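Local atomic coordinates of McyG protein (PDB entry 4R0M), a protein that probably activates phenylpropanoid-type acids or phenylalanine as acyl-adenylates and passes them to its carrier domain at the start of microcystin synthesis. Residues Arg477-Pro488 / Ile513-Arg523. Sequence-based numbering, arbitrary orientation.
Sequences RETDLLIITFSP and IAPAYVIPLER
I483 to F486 pair in parallel with Y517 to P520, the strand axes 4.8 Å apart and 15° askew, in a ladder where I484 N gives a nearly straight bond to Y517 O (3.0 Å) and I484 O takes one from I519 N. This is a beta-alpha-beta crossover: the chain leaves strand 479-486, runs through helix 498-511 and returns as strand 517-520, an edge of the small three-stranded sheet in the C-terminal part of the adenylation domain. Strand 479-486 lies in the middle, its other edge bonded to strand 468-474. I484, F486, V518 and P520 line the face turned to helix 498-511, where F486 packs on V499 and I503. With chi1 at 79°, the phenyl group of F486 sits between its own backbone N and carbonyl carbon, and its far end comes close to P520 and V518. P520 CA lies over one ring face, 4.1 Å from the centroid, in a CH-pi contact, while V518 CG1 reaches F486 CE1 obliquely at 3.7 Å. A serine in place of F486 would probably leave P520 and V518 without this cover and open a gap beneath helix 498-511. Proline suits position 520 because F486 N bonds to I519 O and L521 N, weakly, to F486 O, so the ladder asks for no N-H there. On the other face, beta-branched I483, T485 and I519 fit the extended backbone; I519 CD1 lies 4.1 Å from both I483 CG2 and T485 CG2, under helix 536-545. Beside them L481 CD1 meets the edge of the Y517 ring, which also packs against F543. Past the ladder, S487 turns its hydroxyl anti to the backbone N (chi1 -174°), and OG donates to L521 O at 2.9 Å.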
loop_
_atom_site.group_PDB
_atom_site.type_symbol
_atom_site.label_atom_id
_atom_site.label_comp_id
_atom_site.label_asym_id
_atom_site.label_seq_id
_atom_site.Cartn_x
_atom_site.Cartn_y
_atom_site.Cartn_z
ATOM N N ARG A 477 -8.735 -35.103 -10.088
ATOM C CA ARG A 477 -10.188 -35.164 -10.248
ATOM C C ARG A 477 -10.712 -34.263 -11.370
ATOM O O ARG A 477 -11.923 -34.182 -11.594
ATOM C CB ARG A 477 -10.884 -34.834 -8.923
ATOM C CG ARG A 477 -10.690 -35.891 -7.848
ATOM C CD ARG A 477 -11.283 -35.453 -6.520
ATOM N NE ARG A 477 -10.526 -34.360 -5.914
ATOM C CZ ARG A 477 -10.808 -33.808 -4.736
ATOM N NH1 ARG A 477 -11.836 -34.243 -4.019
ATOM N NH2 ARG A 477 -10.058 -32.818 -4.273
ATOM N N GLU A 478 -9.788 -33.596 -12.065
ATOM C CA GLU A 478 -10.095 -32.740 -13.224
ATOM C C GLU A 478 -11.146 -31.659 -12.937
ATOM O O GLU A 478 -12.019 -31.390 -13.768
ATOM C CB GLU A 478 -10.494 -33.588 -14.446
ATOM C CG GLU A 478 -9.462 -34.627 -14.880
ATOM C CD GLU A 478 -8.398 -34.073 -15.816
ATOM O OE1 GLU A 478 -7.719 -33.084 -15.457
ATOM O OE2 GLU A 478 -8.229 -34.644 -16.916
ATOM N N THR A 479 -11.053 -31.039 -11.762
ATOM C CA THR A 479 -12.011 -30.009 -11.349
ATOM C C THR A 479 -11.374 -28.878 -10.526
ATOM O O THR A 479 -10.294 -29.043 -9.954
ATOM C CB THR A 479 -13.221 -30.620 -10.598
ATOM O OG1 THR A 479 -14.224 -29.614 -10.401
ATOM C CG2 THR A 479 -12.805 -31.206 -9.243
ATOM N N ASP A 480 -12.055 -27.735 -10.480
ATOM C CA ASP A 480 -11.572 -26.561 -9.751
ATOM C C ASP A 480 -12.001 -26.563 -8.287
ATOM O O ASP A 480 -13.171 -26.786 -7.971
ATOM C CB ASP A 480 -12.035 -25.276 -10.439
ATOM C CG ASP A 480 -11.245 -24.973 -11.697
ATOM O OD1 ASP A 480 -10.002 -24.859 -11.609
ATOM O OD2 ASP A 480 -11.867 -24.842 -12.773
ATOM N N LEU A 481 -11.041 -26.312 -7.401
ATOM C CA LEU A 481 -11.302 -26.273 -5.966
ATOM C C LEU A 481 -11.188 -24.851 -5.422
ATOM O O LEU A 481 -10.294 -24.094 -5.814
ATOM C CB LEU A 481 -10.336 -27.197 -5.210
ATOM C CG LEU A 481 -10.174 -28.672 -5.611
ATOM C CD1 LEU A 481 -9.055 -29.312 -4.804
ATOM C CD2 LEU A 481 -11.465 -29.463 -5.450
ATOM N N LEU A 482 -12.106 -24.493 -4.527
ATOM C CA LEU A 482 -12.031 -23.235 -3.798
ATOM C C LEU A 482 -11.304 -23.470 -2.483
ATOM O O LEU A 482 -11.700 -24.329 -1.691
ATOM C CB LEU A 482 -13.430 -22.666 -3.540
ATOM C CG LEU A 482 -13.557 -21.487 -2.565
ATOM C CD1 LEU A 482 -12.960 -20.211 -3.147
ATOM C CD2 LEU A 482 -15.009 -21.269 -2.168
ATOM N N ILE A 483 -10.238 -22.706 -2.258
ATOM C CA ILE A 483 -9.458 -22.821 -1.030
ATOM C C ILE A 483 -9.578 -21.538 -0.216
ATOM O O ILE A 483 -9.449 -20.435 -0.749
ATOM C CB ILE A 483 -7.973 -23.173 -1.305
ATOM C CG1 ILE A 483 -7.851 -24.547 -1.974
ATOM C CG2 ILE A 483 -7.164 -23.196 -0.015
ATOM C CD1 ILE A 483 -8.022 -24.529 -3.477
ATOM N N ILE A 484 -9.838 -21.706 1.076
ATOM C CA ILE A 484 -9.978 -20.593 1.997
ATOM C C ILE A 484 -8.959 -20.713 3.127
ATOM O O ILE A 484 -8.905 -21.726 3.827
ATOM C CB ILE A 484 -11.422 -20.498 2.544
ATOM C CG1 ILE A 484 -12.343 -19.898 1.475
ATOM C CG2 ILE A 484 -11.474 -19.673 3.826
ATOM C CD1 ILE A 484 -13.820 -20.132 1.710
ATOM N N THR A 485 -8.137 -19.679 3.276
ATOM C CA THR A 485 -7.192 -19.592 4.378
ATOM C C THR A 485 -7.589 -18.436 5.278
ATOM O O THR A 485 -8.084 -17.413 4.803
ATOM C CB THR A 485 -5.748 -19.387 3.885
ATOM O OG1 THR A 485 -5.692 -18.240 3.029
ATOM C CG2 THR A 485 -5.258 -20.617 3.121
ATOM N N PHE A 486 -7.378 -18.609 6.579
ATOM C CA PHE A 486 -7.764 -17.612 7.566
ATOM C C PHE A 486 -6.895 -17.738 8.814
ATOM O O PHE A 486 -6.131 -18.691 8.954
ATOM C CB PHE A 486 -9.249 -17.771 7.927
ATOM C CG PHE A 486 -9.525 -18.889 8.895
ATOM C CD1 PHE A 486 -9.545 -20.212 8.467
ATOM C CD2 PHE A 486 -9.763 -18.618 10.238
ATOM C CE1 PHE A 486 -9.794 -21.243 9.360
ATOM C CE2 PHE A 486 -10.009 -19.645 11.137
ATOM C CZ PHE A 486 -10.027 -20.959 10.696
ATOM N N SER A 487 -7.016 -16.766 9.713
ATOM C CA SER A 487 -6.385 -16.839 11.021
ATOM C C SER A 487 -7.463 -16.766 12.097
ATOM O O SER A 487 -8.373 -15.939 12.000
ATOM C CB SER A 487 -5.371 -15.709 11.197
ATOM O OG SER A 487 -4.649 -15.858 12.405
ATOM N N PRO A 488 -7.377 -17.640 13.120
ATOM C CA PRO A 488 -8.399 -17.684 14.168
ATOM C C PRO A 488 -8.308 -16.500 15.125
ATOM O O PRO A 488 -7.209 -16.056 15.465
ATOM C CB PRO A 488 -8.094 -18.991 14.918
ATOM C CG PRO A 488 -7.074 -19.714 14.099
ATOM C CD PRO A 488 -6.338 -18.659 13.338
ATOM N N ILE A 513 -21.687 -22.596 -3.464
ATOM C CA ILE A 513 -20.490 -23.416 -3.627
ATOM C C ILE A 513 -19.750 -23.511 -2.296
ATOM O O ILE A 513 -19.933 -22.671 -1.410
ATOM C CB ILE A 513 -19.544 -22.878 -4.726
ATOM C CG1 ILE A 513 -19.190 -21.403 -4.476
ATOM C CG2 ILE A 513 -20.158 -23.083 -6.106
ATOM C CD1 ILE A 513 -17.928 -20.940 -5.171
ATOM N N ALA A 514 -18.914 -24.534 -2.161
ATOM C CA ALA A 514 -18.225 -24.794 -0.905
ATOM C C ALA A 514 -16.707 -24.767 -1.047
ATOM O O ALA A 514 -16.178 -25.109 -2.103
ATOM C CB ALA A 514 -18.676 -26.125 -0.337
ATOM N N PRO A 515 -16.001 -24.347 0.018
ATOM C CA PRO A 515 -14.547 -24.495 0.018
ATOM C C PRO A 515 -14.143 -25.959 0.166
ATOM O O PRO A 515 -14.663 -26.660 1.041
ATOM C CB PRO A 515 -14.106 -23.695 1.248
ATOM C CG PRO A 515 -15.308 -23.623 2.123
ATOM C CD PRO A 515 -16.485 -23.602 1.196
ATOM N N ALA A 516 -13.237 -26.416 -0.696
ATOM C CA ALA A 516 -12.698 -27.770 -0.596
ATOM C C ALA A 516 -11.834 -27.907 0.657
ATOM O O ALA A 516 -11.933 -28.902 1.380
ATOM C CB ALA A 516 -11.904 -28.125 -1.843
ATOM N N TYR A 517 -11.004 -26.895 0.912
ATOM C CA TYR A 517 -10.149 -26.862 2.098
ATOM C C TYR A 517 -10.251 -25.527 2.828
ATOM O O TYR A 517 -10.311 -24.469 2.199
ATOM C CB TYR A 517 -8.688 -27.133 1.724
ATOM C CG TYR A 517 -8.460 -28.426 0.971
ATOM C CD1 TYR A 517 -8.341 -29.640 1.651
ATOM C CD2 TYR A 517 -8.357 -28.435 -0.420
ATOM C CE1 TYR A 517 -8.130 -30.826 0.963
ATOM C CE2 TYR A 517 -8.145 -29.614 -1.117
ATOM C CZ TYR A 517 -8.032 -30.806 -0.419
ATOM O OH TYR A 517 -7.822 -31.979 -1.106
ATOM N N VAL A 518 -10.280 -25.592 4.156
ATOM C CA VAL A 518 -10.264 -24.400 5.001
ATOM C C VAL A 518 -9.125 -24.539 6.004
ATOM O O VAL A 518 -9.195 -25.349 6.931
ATOM C CB VAL A 518 -11.608 -24.179 5.737
ATOM C CG1 VAL A 518 -11.566 -22.900 6.561
ATOM C CG2 VAL A 518 -12.766 -24.122 4.752
ATOM N N ILE A 519 -8.076 -23.741 5.811
ATOM C CA ILE A 519 -6.841 -23.878 6.583
ATOM C C ILE A 519 -6.605 -22.709 7.547
ATOM O O ILE A 519 -6.406 -21.570 7.112
ATOM C CB ILE A 519 -5.610 -24.029 5.661
ATOM C CG1 ILE A 519 -5.897 -25.023 4.527
ATOM C CG2 ILE A 519 -4.391 -24.450 6.475
ATOM C CD1 ILE A 519 -5.150 -24.733 3.243
ATOM N N PRO A 520 -6.627 -22.992 8.864
ATOM C CA PRO A 520 -6.240 -22.018 9.881
ATOM C C PRO A 520 -4.746 -21.726 9.810
ATOM O O PRO A 520 -3.951 -22.620 9.503
ATOM C CB PRO A 520 -6.568 -22.730 11.199
ATOM C CG PRO A 520 -7.548 -23.793 10.838
ATOM C CD PRO A 520 -7.141 -24.233 9.467
ATOM N N LEU A 521 -4.377 -20.480 10.084
ATOM C CA LEU A 521 -2.982 -20.065 10.034
ATOM C C LEU A 521 -2.591 -19.147 11.180
ATOM O O LEU A 521 -3.384 -18.315 11.628
ATOM C CB LEU A 521 -2.667 -19.389 8.698
ATOM C CG LEU A 521 -2.117 -20.286 7.591
ATOM C CD1 LEU A 521 -2.142 -19.552 6.260
ATOM C CD2 LEU A 521 -0.704 -20.752 7.923
ATOM N N GLU A 522 -1.361 -19.321 11.655
ATOM C CA GLU A 522 -0.764 -18.402 12.618
ATOM C C GLU A 522 -0.566 -17.048 11.945
ATOM O O GLU A 522 -0.119 -16.976 10.796
ATOM C CB GLU A 522 0.563 -18.946 13.178
ATOM C CG GLU A 522 1.382 -19.808 12.224
ATOM C CD GLU A 522 0.898 -21.252 12.152
ATOM O OE1 GLU A 522 0.517 -21.691 11.044
ATOM O OE2 GLU A 522 0.893 -21.946 13.196
ATOM N N ARG A 523 -0.919 -15.988 12.670
ATOM C CA ARG A 523 -0.919 -14.616 12.147
ATOM C C ARG A 523 0.397 -14.238 11.474
ATOM O O ARG A 523 0.398 -13.562 10.445
ATOM C CB ARG A 523 -1.245 -13.608 13.258
ATOM C CG ARG A 523 -2.515 -13.913 14.042
ATOM C CD ARG A 523 -2.875 -12.812 15.031
ATOM N NE ARG A 523 -1.800 -12.517 15.981
ATOM C CZ ARG A 523 -1.123 -11.370 16.029
ATOM N NH1 ARG A 523 -1.405 -10.383 15.186
ATOM N NH2 ARG A 523 -0.164 -11.205 16.931
#